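Local coordinates for cell division control protein 45 cdc45 putative (Entamoeba histolytica, PDB 6CC2) that probably serves in DNA replication as the Cdc45 subunit of the replicative helicase, alongside the MCM2-7 ring and the GINS complex, at residues A[426-431]-A[464-469]; A[450-455]-A[483-488]; A[39-44]-A[198-203]. One frame throughout, in Å; residues are numbered along the deposited sequence.

How the interactions relate
Interaction 3 comes first along the chain and lies on the opposite side of its centre from the other two. Interactions 1 and 2 belong together: their centres are 8 Å apart, their segments alternate along the chain, and both reach the mixed sheet near the C-terminus. Strand 468-474 lies between strand 427-432 and strand 479-485, while helix 444-462 covers one face. Phe468 of interaction 1 also packs on Leu454 and Ala455 and probably bonds through its backbone to Tyr485 of interaction 2. Interaction 3, about 37 Å and 30 Å from interactions 1 and 2 between centres, instead joins helix 33-48, a crossover helix of the parallel sheet, to helix 199-213.

Interaction 1 of 3, residues A[426-431]-A[464-469]; sequences KYRFCS and KWLPFI. With EDO (1,2-ethanediol), chain C.
Arg428 pairs with Phe468 as strand 427-432 runs parallel to strand 468-474, and its side chain crosses to the loop before the second strand. Its CB touches the Phe468 ring at CD2, 3.7 Å away, and CG lies 4.0 Å from Leu466 CD1. With CG opposite the carbonyl carbon (chi1 -67°) and the chain extended to NE, the guanidinium is carried to the Lys464 carbonyl. On the way NE donates to O2 of a bound ethanediol, probably from the crystallisation liquor, at 2.8 Å. At the tip, NH1 and NH2 grip Lys464 O end-on, at 3.0 and 2.9 Å, in the guanidinium plane. A water joins NH1 to Leu466 O; Leu466 CD1 covers one guanidinium face. Arginine suits this buried place: its flat end satisfies loop carbonyls while its aliphatic part packs against leucine and phenylalanine. Backbone hydrogen bonds join the strands: Arg428 N to Pro467 O, Ile469 N to Arg428 O (2.8 Å) and Cys430 N to Ile469 O. Ile469, on the opposite sheet face, sets CD1 over the Tyr427 ring. It also meets Phe497 of helix 494-508; on the Arg428 side, Phe468 packs against helix 444-462, and strand 419-423 borders 427-432, its Cys420 disulfide-bonded to Cys430.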
loop_
_atom_site.group_PDB
_atom_site.type_symbol
_atom_site.label_atom_id
_atom_site.label_comp_id
_atom_site.label_asym_id
_atom_site.label_seq_id
_atom_site.Cartn_x
_atom_site.Cartn_y
_atom_site.Cartn_z
ATOM N N LYS A 426 18.612 -8.615 12.495
ATOM C CA LYS A 426 17.740 -9.477 11.701
ATOM C C LYS A 426 16.286 -9.072 11.814
ATOM O O LYS A 426 15.531 -9.175 10.842
ATOM C CB LYS A 426 17.898 -10.930 12.149
ATOM C CG LYS A 426 19.325 -11.463 12.094
ATOM C CD LYS A 426 19.624 -12.104 10.757
ATOM C CE LYS A 426 21.004 -12.748 10.752
ATOM N NZ LYS A 426 21.226 -13.541 9.514
ATOM N N TYR A 427 15.870 -8.617 12.988
ATOM C CA TYR A 427 14.509 -8.202 13.229
ATOM C C TYR A 427 14.496 -7.405 14.517
ATOM O O TYR A 427 15.383 -7.537 15.358
ATOM C CB TYR A 427 13.536 -9.395 13.342
ATOM C CG TYR A 427 13.944 -10.413 14.374
ATOM C CD1 TYR A 427 14.804 -11.457 14.055
ATOM C CD2 TYR A 427 13.480 -10.332 15.684
ATOM C CE1 TYR A 427 15.204 -12.377 15.002
ATOM C CE2 TYR A 427 13.886 -11.246 16.637
ATOM C CZ TYR A 427 14.754 -12.268 16.291
ATOM O OH TYR A 427 15.153 -13.203 17.225
ATOM N N ARG A 428 13.482 -6.578 14.649
ATOM C CA ARG A 428 13.147 -5.966 15.921
ATOM C C ARG A 428 12.047 -6.806 16.560
ATOM O O ARG A 428 11.202 -7.370 15.862
ATOM C CB ARG A 428 12.677 -4.531 15.785
ATOM C CG ARG A 428 13.757 -3.610 15.324
ATOM C CD ARG A 428 13.316 -2.155 15.426
ATOM N NE ARG A 428 14.484 -1.334 15.137
ATOM C CZ ARG A 428 14.817 -0.872 13.938
ATOM N NH1 ARG A 428 14.020 -1.059 12.899
ATOM N NH2 ARG A 428 15.935 -0.183 13.797
ATOM N N PHE A 429 12.102 -6.920 17.874
ATOM C CA PHE A 429 11.133 -7.710 18.629
ATOM C C PHE A 429 10.606 -6.822 19.741
ATOM O O PHE A 429 11.392 -6.188 20.457
ATOM C CB PHE A 429 11.761 -8.975 19.243
ATOM C CG PHE A 429 10.756 -9.886 19.863
ATOM C CD1 PHE A 429 10.233 -9.609 21.124
ATOM C CD2 PHE A 429 10.328 -11.007 19.203
ATOM C CE1 PHE A 429 9.275 -10.465 21.689
ATOM C CE2 PHE A 429 9.366 -11.847 19.751
ATOM C CZ PHE A 429 8.837 -11.555 20.990
ATOM N N CYS A 430 9.281 -6.788 19.885
ATOM C CA CYS A 430 8.655 -6.014 20.941
ATOM C C CYS A 430 7.528 -6.842 21.539
ATOM O O CYS A 430 6.764 -7.459 20.805
ATOM C CB CYS A 430 8.092 -4.714 20.419
ATOM S SG CYS A 430 7.645 -3.611 21.765
ATOM N N SER A 431 7.425 -6.848 22.859
ATOM C CA SER A 431 6.346 -7.558 23.532
ATOM C C SER A 431 5.594 -6.592 24.433
ATOM O O SER A 431 6.195 -5.729 25.069
ATOM C CB SER A 431 6.855 -8.771 24.340
ATOM O OG SER A 431 7.660 -8.413 25.411
ATOM N N LYS A 464 17.509 2.628 10.462
ATOM C CA LYS A 464 17.886 1.247 10.204
ATOM C C LYS A 464 16.597 0.464 9.982
ATOM O O LYS A 464 15.849 0.268 10.941
ATOM C CB LYS A 464 18.671 0.677 11.381
ATOM C CG LYS A 464 18.938 -0.837 11.321
ATOM C CD LYS A 464 19.793 -1.249 10.152
ATOM C CE LYS A 464 20.243 -2.700 10.298
ATOM N NZ LYS A 464 20.961 -3.208 9.097
ATOM N N TRP A 465 16.345 0.023 8.748
ATOM C CA TRP A 465 15.112 -0.682 8.420
ATOM C C TRP A 465 15.265 -2.176 8.665
ATOM O O TRP A 465 16.222 -2.797 8.192
ATOM C CB TRP A 465 14.712 -0.408 6.961
ATOM C CG TRP A 465 14.204 0.970 6.839
ATOM C CD1 TRP A 465 14.933 2.117 6.750
ATOM C CD2 TRP A 465 12.825 1.368 6.862
ATOM N NE1 TRP A 465 14.085 3.211 6.711
ATOM C CE2 TRP A 465 12.792 2.772 6.789
ATOM C CE3 TRP A 465 11.629 0.667 6.978
ATOM C CZ2 TRP A 465 11.603 3.487 6.773
ATOM C CZ3 TRP A 465 10.442 1.384 6.975
ATOM C CH2 TRP A 465 10.449 2.779 6.884
ATOM N N LEU A 466 14.342 -2.728 9.430
ATOM C CA LEU A 466 14.295 -4.135 9.778
ATOM C C LEU A 466 12.857 -4.610 9.752
ATOM O O LEU A 466 11.930 -3.821 9.972
ATOM C CB LEU A 466 14.874 -4.383 11.182
ATOM C CG LEU A 466 16.369 -4.170 11.301
ATOM C CD1 LEU A 466 16.737 -4.171 12.761
ATOM C CD2 LEU A 466 17.137 -5.274 10.533
ATOM N N PRO A 467 12.642 -5.903 9.522
ATOM C CA PRO A 467 11.328 -6.485 9.795
ATOM C C PRO A 467 11.066 -6.452 11.290
ATOM O O PRO A 467 11.979 -6.258 12.103
ATOM C CB PRO A 467 11.444 -7.908 9.236
ATOM C CG PRO A 467 12.884 -8.226 9.285
ATOM C CD PRO A 467 13.635 -6.915 9.128
ATOM N N PHE A 468 9.791 -6.551 11.646
ATOM C CA PHE A 468 9.341 -6.309 13.011
ATOM C C PHE A 468 8.477 -7.471 13.494
ATOM O O PHE A 468 7.553 -7.896 12.791
ATOM C CB PHE A 468 8.544 -4.997 13.094
ATOM C CG PHE A 468 8.441 -4.442 14.473
ATOM C CD1 PHE A 468 7.476 -4.903 15.360
ATOM C CD2 PHE A 468 9.285 -3.426 14.887
ATOM C CE1 PHE A 468 7.398 -4.387 16.633
ATOM C CE2 PHE A 468 9.202 -2.888 16.151
ATOM C CZ PHE A 468 8.271 -3.385 17.044
ATOM N N ILE A 469 8.775 -7.972 14.691
ATOM C CA ILE A 469 8.010 -9.047 15.324
ATOM C C ILE A 469 7.413 -8.486 16.604
ATOM O O ILE A 469 8.137 -7.977 17.475
ATOM C CB ILE A 469 8.869 -10.289 15.606
ATOM C CG1 ILE A 469 9.336 -10.894 14.288
ATOM C CG2 ILE A 469 8.038 -11.316 16.407
ATOM C CD1 ILE A 469 10.346 -11.970 14.421
HETATM C C1 EDO C . 14.047 -1.676 18.956
HETATM O O1 EDO C . 13.273 -0.471 18.754
HETATM C C2 EDO C . 15.542 -1.387 18.806
HETATM O O2 EDO C . 15.831 -0.863 17.509
HETATM O O HOH W 1 11.556 -2.445 12.338
#

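Interaction 2 of 3, residues A[450-455]-A[483-488]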
loop_
_atom_site.group_PDB
_atom_site.type_symbol
_atom_site.label_atom_id
_atom_site.label_comp_id
_atom_site.label_asym_id
_atom_site.label_seq_id
_atom_site.Cartn_x
_atom_site.Cartn_y
_atom_site.Cartn_z
ATOM N N LEU A 450 -0.543 -2.453 14.105
ATOM C CA LEU A 450 0.447 -1.885 15.013
ATOM C C LEU A 450 1.848 -2.324 14.639
ATOM O O LEU A 450 2.785 -1.521 14.664
ATOM C CB LEU A 450 0.095 -2.278 16.454
ATOM C CG LEU A 450 1.033 -1.721 17.525
ATOM C CD1 LEU A 450 1.060 -0.191 17.454
ATOM C CD2 LEU A 450 0.583 -2.159 18.911
ATOM N N ALA A 451 2.017 -3.599 14.262
ATOM C CA ALA A 451 3.338 -4.071 13.852
ATOM C C ALA A 451 3.849 -3.289 12.643
ATOM O O ALA A 451 5.035 -2.949 12.579
ATOM C CB ALA A 451 3.297 -5.558 13.526
ATOM N N GLN A 452 2.971 -3.035 11.662
ATOM C CA GLN A 452 3.359 -2.269 10.480
ATOM C C GLN A 452 3.782 -0.863 10.858
ATOM O O GLN A 452 4.790 -0.349 10.357
ATOM C CB GLN A 452 2.213 -2.224 9.479
ATOM C CG GLN A 452 2.509 -1.371 8.254
ATOM C CD GLN A 452 1.472 -1.553 7.157
ATOM O OE1 GLN A 452 0.608 -2.426 7.240
ATOM N NE2 GLN A 452 1.557 -0.728 6.125
ATOM N N PHE A 453 3.022 -0.223 11.740
ATOM C CA PHE A 453 3.391 1.109 12.193
ATOM C C PHE A 453 4.739 1.089 12.903
ATOM O O PHE A 453 5.592 1.964 12.671
ATOM C CB PHE A 453 2.310 1.698 13.101
ATOM C CG PHE A 453 2.716 3.016 13.682
ATOM C CD1 PHE A 453 2.550 4.181 12.940
ATOM C CD2 PHE A 453 3.340 3.087 14.905
ATOM C CE1 PHE A 453 2.964 5.392 13.445
ATOM C CE2 PHE A 453 3.752 4.300 15.413
ATOM C CZ PHE A 453 3.574 5.447 14.674
ATOM N N LEU A 454 4.917 0.154 13.857
ATOM C CA LEU A 454 6.140 0.119 14.634
ATOM C C LEU A 454 7.332 -0.218 13.761
ATOM O O LEU A 454 8.433 0.309 13.998
ATOM C CB LEU A 454 6.013 -0.881 15.789
ATOM C CG LEU A 454 5.072 -0.478 16.892
ATOM C CD1 LEU A 454 4.813 -1.675 17.833
ATOM C CD2 LEU A 454 5.622 0.687 17.719
ATOM N N ALA A 455 7.149 -1.059 12.744
ATOM C CA ALA A 455 8.250 -1.374 11.854
ATOM C C ALA A 455 8.798 -0.104 11.226
ATOM O O ALA A 455 10.017 0.109 11.172
ATOM C CB ALA A 455 7.778 -2.356 10.770
ATOM N N VAL A 483 2.931 -11.411 15.709
ATOM C CA VAL A 483 2.840 -10.947 14.333
ATOM C C VAL A 483 4.246 -10.643 13.836
ATOM O O VAL A 483 5.031 -9.984 14.534
ATOM C CB VAL A 483 1.945 -9.700 14.224
ATOM C CG1 VAL A 483 2.066 -9.099 12.818
ATOM C CG2 VAL A 483 0.509 -10.058 14.545
ATOM N N GLY A 484 4.562 -11.106 12.634
ATOM C CA GLY A 484 5.781 -10.732 11.949
ATOM C C GLY A 484 5.430 -9.959 10.690
ATOM O O GLY A 484 4.599 -10.398 9.900
ATOM N N TYR A 485 6.076 -8.799 10.525
ATOM C CA TYR A 485 5.782 -7.920 9.408
ATOM C C TYR A 485 7.066 -7.442 8.752
ATOM O O TYR A 485 8.013 -7.043 9.434
ATOM C CB TYR A 485 4.966 -6.689 9.848
ATOM C CG TYR A 485 4.777 -5.685 8.725
ATOM C CD1 TYR A 485 3.848 -5.898 7.734
ATOM C CD2 TYR A 485 5.561 -4.540 8.657
ATOM C CE1 TYR A 485 3.687 -4.981 6.679
ATOM C CE2 TYR A 485 5.395 -3.624 7.623
ATOM C CZ TYR A 485 4.470 -3.860 6.649
ATOM O OH TYR A 485 4.301 -2.969 5.620
ATOM N N SER A 486 7.080 -7.465 7.428
ATOM C CA SER A 486 8.223 -7.007 6.655
ATOM C C SER A 486 7.773 -5.898 5.717
ATOM O O SER A 486 6.931 -6.125 4.842
ATOM C CB SER A 486 8.837 -8.168 5.881
ATOM O OG SER A 486 9.884 -7.743 5.046
ATOM N N SER A 487 8.316 -4.685 5.923
ATOM C CA SER A 487 7.915 -3.567 5.041
ATOM C C SER A 487 8.557 -3.692 3.662
ATOM O O SER A 487 9.537 -4.425 3.478
ATOM C CB SER A 487 8.307 -2.244 5.675
ATOM O OG SER A 487 9.687 -2.002 5.528
ATOM N N PRO A 488 8.043 -2.957 2.667
ATOM C CA PRO A 488 8.628 -3.049 1.323
ATOM C C PRO A 488 10.095 -2.658 1.266
ATOM O O PRO A 488 10.809 -3.100 0.355
ATOM C CB PRO A 488 7.756 -2.093 0.482
ATOM C CG PRO A 488 6.411 -2.132 1.185
ATOM C CD PRO A 488 6.752 -2.227 2.670
#
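Gln452 and Tyr485 meet because both send CG trans to the backbone nitrogen: chi1 is 176° in the glutamine, whose chain then stays extended, and 174° in the tyrosine, whose ring is thereby carried out from the strand toward the helix. The two side chains pass at a slant. Gln452 CB stands over the centre of the ring, 3.9 Å from its centroid, in a CH-pi contact, and CG follows above the phenol end, 3.6 Å from Tyr485 CZ. The amide comes last, its plane almost parallel to the ring, in van der Waals contact with the phenol end, Gln452 CD lying 3.5 Å from Tyr485 OH. Glutamine fits an exposed edge of the helix, since its methylenes cover an aromatic face while its polar end stays at the surface.

One helical turn on, Ala455 CB meets the same ring at its edge, in plane, 3.8 Å from Tyr485 CD2. A turn before, Ala451 CB lies 3.8 Å from Val483 CG1 and 4.2 Å from Tyr485 CB. Small alanines on this side let the helix backbone come close to the sheet, so the segment axes approach to 8.2 Å, and the larger valine and tyrosine of the strand fill the interface.

Helix and strand directions differ by 45°. Strand 479-485 runs antiparallel beside strand 468-474, and the helix packs on the sheet face that these two strands form. Helix 444-462 is itself part of the beta-alpha-beta crossover connecting parallel strands 427-432 and 468-474.

Interaction 3 of 3, residues A[39-44]-A[198-203]; sequences YKILSM and NDMYWY. With EDO (1,2-ethanediol), chain J; EDO (1,2-ethanediol), chain B.
A nearly antiparallel helix pair brings Met44 of helix 33-48 against Tyr203 of helix 199-213, the two short segments running 160° apart with axes 10.2 Å from each other. Both methionines of the contact are selenomethionine. Met44 makes a Met-aromatic contact from the side: its SE lies at the edge of the ring, 3.6 Å from Tyr203 CE2, rather than over a face. The faces of that ring are taken by others. Lys40 CG lies over one, 4.1 Å from the centroid and displaced toward the rim, while the carbonyl oxygen of Asp199 lies over the opposite one. Lys40 reaches this place because its chain bends at chi2 (62°), which also carries CE to 3.7 Å from Tyr203 CE2. Lysine suits the position: its methylenes line the aromatic ring, and NZ continues to a hydrogen bond with Ser386 OG.

Helix 33-48 leads from strand 24-29 to strand 53-57, adjacent and parallel in the six-stranded sheet, and so forms the crossover of a beta-alpha-beta unit. This parallel alpha/beta layer is consistent with the DHH-type fold of the RecJ family, to which Cdc45 is related, and helix 199-213 packs along its connecting helix.

Deeper in the interface the contact is apolar. Met200 stretches out beyond CG, its SE 4.0 Å from Ile41 CG2. The two methionines meet reciprocally, Met200 CE lying 4.0 Å from Met44 CB and Met44 CE 4.0 Å from Met200 CG; long unbranched chains are flexible enough to interleave between two helices. Ile41 CG1 adds a looser touch to Tyr203 CB. At the margin, Asp199 turns its charge to a salt bridge with Lys344, and Ala186 and Ala190 of helix 182-192 meet Ile41 and Met200, respectively.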
loop_
_atom_site.group_PDB
_atom_site.type_symbol
_atom_site.label_atom_id
_atom_site.label_comp_id
_atom_site.label_asym_id
_atom_site.label_seq_id
_atom_site.Cartn_x
_atom_site.Cartn_y
_atom_site.Cartn_z
ATOM N N TYR A 39 -6.775 -3.652 -11.949
ATOM C CA TYR A 39 -8.041 -4.319 -12.212
ATOM C C TYR A 39 -9.064 -3.361 -12.816
ATOM O O TYR A 39 -9.761 -3.702 -13.769
ATOM C CB TYR A 39 -8.608 -4.912 -10.924
ATOM C CG TYR A 39 -9.897 -5.651 -11.151
ATOM C CD1 TYR A 39 -11.121 -4.977 -11.106
ATOM C CD2 TYR A 39 -9.913 -6.992 -11.459
ATOM C CE1 TYR A 39 -12.302 -5.623 -11.341
ATOM C CE2 TYR A 39 -11.090 -7.645 -11.691
ATOM C CZ TYR A 39 -12.285 -6.960 -11.642
ATOM O OH TYR A 39 -13.487 -7.617 -11.882
ATOM N N LYS A 40 -9.205 -2.170 -12.227
ATOM C CA LYS A 40 -10.205 -1.207 -12.695
ATOM C C LYS A 40 -9.973 -0.840 -14.155
ATOM O O LYS A 40 -10.910 -0.863 -14.975
ATOM C CB LYS A 40 -10.154 0.051 -11.798
ATOM C CG LYS A 40 -11.069 1.194 -12.217
ATOM C CD LYS A 40 -12.516 0.788 -12.187
ATOM C CE LYS A 40 -13.432 1.953 -12.506
ATOM N NZ LYS A 40 -14.881 1.537 -12.474
ATOM N N ILE A 41 -8.724 -0.527 -14.506
ATOM C CA ILE A 41 -8.424 -0.088 -15.868
ATOM C C ILE A 41 -8.658 -1.217 -16.867
ATOM O O ILE A 41 -9.253 -1.019 -17.933
ATOM C CB ILE A 41 -6.977 0.456 -15.928
ATOM C CG1 ILE A 41 -6.900 1.760 -15.136
ATOM C CG2 ILE A 41 -6.549 0.685 -17.365
ATOM C CD1 ILE A 41 -5.493 2.372 -15.049
ATOM N N LEU A 42 -8.175 -2.426 -16.546
ATOM C CA LEU A 42 -8.487 -3.574 -17.385
ATOM C C LEU A 42 -9.989 -3.789 -17.477
ATOM O O LEU A 42 -10.530 -4.096 -18.557
ATOM C CB LEU A 42 -7.807 -4.827 -16.859
ATOM C CG LEU A 42 -6.275 -4.795 -16.881
ATOM C CD1 LEU A 42 -5.748 -5.982 -16.066
ATOM C CD2 LEU A 42 -5.720 -4.806 -18.286
ATOM N N SER A 43 -10.693 -3.667 -16.351
ATOM C CA SER A 43 -12.118 -3.964 -16.370
ATOM C C SER A 43 -12.889 -2.973 -17.225
ATOM O O SER A 43 -13.911 -3.330 -17.813
ATOM C CB SER A 43 -12.669 -3.993 -14.947
ATOM O OG SER A 43 -12.714 -2.679 -14.411
HETATM N N MSE A 44 -12.426 -1.737 -17.326
HETATM C CA MSE A 44 -13.084 -0.745 -18.165
HETATM C C MSE A 44 -13.022 -1.131 -19.641
HETATM O O MSE A 44 -13.999 -0.979 -20.371
HETATM C CB MSE A 44 -12.453 0.633 -17.969
HETATM C CG MSE A 44 -12.682 1.189 -16.589
HETATM SE SE MSE A 44 -11.468 2.655 -16.203
HETATM C CE MSE A 44 -12.284 4.049 -17.328
ATOM N N ASN A 198 -9.944 9.096 -20.427
ATOM C CA ASN A 198 -9.079 9.996 -19.669
ATOM C C ASN A 198 -9.205 9.799 -18.151
ATOM O O ASN A 198 -8.256 10.090 -17.441
ATOM C CB ASN A 198 -9.333 11.435 -20.066
ATOM C CG ASN A 198 -8.755 11.757 -21.431
ATOM O OD1 ASN A 198 -8.334 10.853 -22.160
ATOM N ND2 ASN A 198 -8.750 13.021 -21.796
ATOM N N ASP A 199 -10.324 9.228 -17.669
ATOM C CA ASP A 199 -10.422 8.896 -16.246
ATOM C C ASP A 199 -9.329 7.919 -15.810
ATOM O O ASP A 199 -8.980 7.854 -14.623
ATOM C CB ASP A 199 -11.791 8.281 -15.947
ATOM C CG ASP A 199 -12.818 9.307 -15.527
ATOM O OD1 ASP A 199 -12.428 10.413 -15.100
ATOM O OD2 ASP A 199 -14.020 8.996 -15.610
HETATM N N MSE A 200 -8.814 7.109 -16.737
HETATM C CA MSE A 200 -7.760 6.159 -16.394
HETATM C C MSE A 200 -6.525 6.856 -15.802
HETATM O O MSE A 200 -5.764 6.252 -15.043
HETATM C CB MSE A 200 -7.362 5.361 -17.618
HETATM C CG MSE A 200 -8.429 4.420 -18.110
HETATM SE SE MSE A 200 -7.899 3.565 -19.752
HETATM C CE MSE A 200 -9.396 2.359 -19.890
ATOM N N TYR A 201 -6.322 8.130 -16.114
ATOM C CA TYR A 201 -5.179 8.841 -15.539
ATOM C C TYR A 201 -5.376 9.139 -14.052
ATOM O O TYR A 201 -4.412 9.117 -13.270
ATOM C CB TYR A 201 -4.915 10.129 -16.322
ATOM C CG TYR A 201 -4.249 9.850 -17.662
ATOM C CD1 TYR A 201 -2.864 9.794 -17.758
ATOM C CD2 TYR A 201 -5.000 9.603 -18.809
ATOM C CE1 TYR A 201 -2.244 9.520 -18.970
ATOM C CE2 TYR A 201 -4.386 9.342 -20.023
ATOM C CZ TYR A 201 -3.004 9.304 -20.092
ATOM O OH TYR A 201 -2.395 9.025 -21.296
ATOM N N TRP A 202 -6.606 9.459 -13.640
ATOM C CA TRP A 202 -6.916 9.572 -12.215
ATOM C C TRP A 202 -6.611 8.273 -11.487
ATOM O O TRP A 202 -5.942 8.261 -10.448
ATOM C CB TRP A 202 -8.389 9.947 -12.063
ATOM C CG TRP A 202 -8.963 9.912 -10.681
ATOM C CD1 TRP A 202 -10.044 9.177 -10.268
ATOM C CD2 TRP A 202 -8.530 10.662 -9.545
ATOM N NE1 TRP A 202 -10.337 9.452 -8.963
ATOM C CE2 TRP A 202 -9.406 10.347 -8.480
ATOM C CE3 TRP A 202 -7.514 11.603 -9.326
ATOM C CZ2 TRP A 202 -9.277 10.919 -7.212
ATOM C CZ3 TRP A 202 -7.378 12.153 -8.065
ATOM C CH2 TRP A 202 -8.256 11.815 -7.024
ATOM N N TYR A 203 -7.094 7.151 -12.032
ATOM C CA TYR A 203 -6.817 5.857 -11.400
ATOM C C TYR A 203 -5.320 5.587 -11.394
ATOM O O TYR A 203 -4.753 5.199 -10.375
ATOM C CB TYR A 203 -7.588 4.764 -12.141
ATOM C CG TYR A 203 -9.093 5.010 -12.179
ATOM C CD1 TYR A 203 -9.747 5.629 -11.138
ATOM C CD2 TYR A 203 -9.846 4.612 -13.277
ATOM C CE1 TYR A 203 -11.117 5.867 -11.175
ATOM C CE2 TYR A 203 -11.218 4.839 -13.333
ATOM C CZ TYR A 203 -11.845 5.469 -12.268
ATOM O OH TYR A 203 -13.189 5.710 -12.286
HETATM C C1 EDO J . -16.226 -5.101 -12.065
HETATM O O1 EDO J . -15.628 -6.366 -12.381
HETATM C C2 EDO J . -16.163 -4.201 -13.290
HETATM O O2 EDO J . -16.776 -4.864 -14.406
HETATM C C1 EDO B . -8.502 16.379 -18.069
HETATM O O1 EDO B . -7.299 16.843 -18.055
HETATM C C2 EDO B . -8.625 15.376 -19.218
HETATM O O2 EDO B . -9.995 15.095 -19.386
#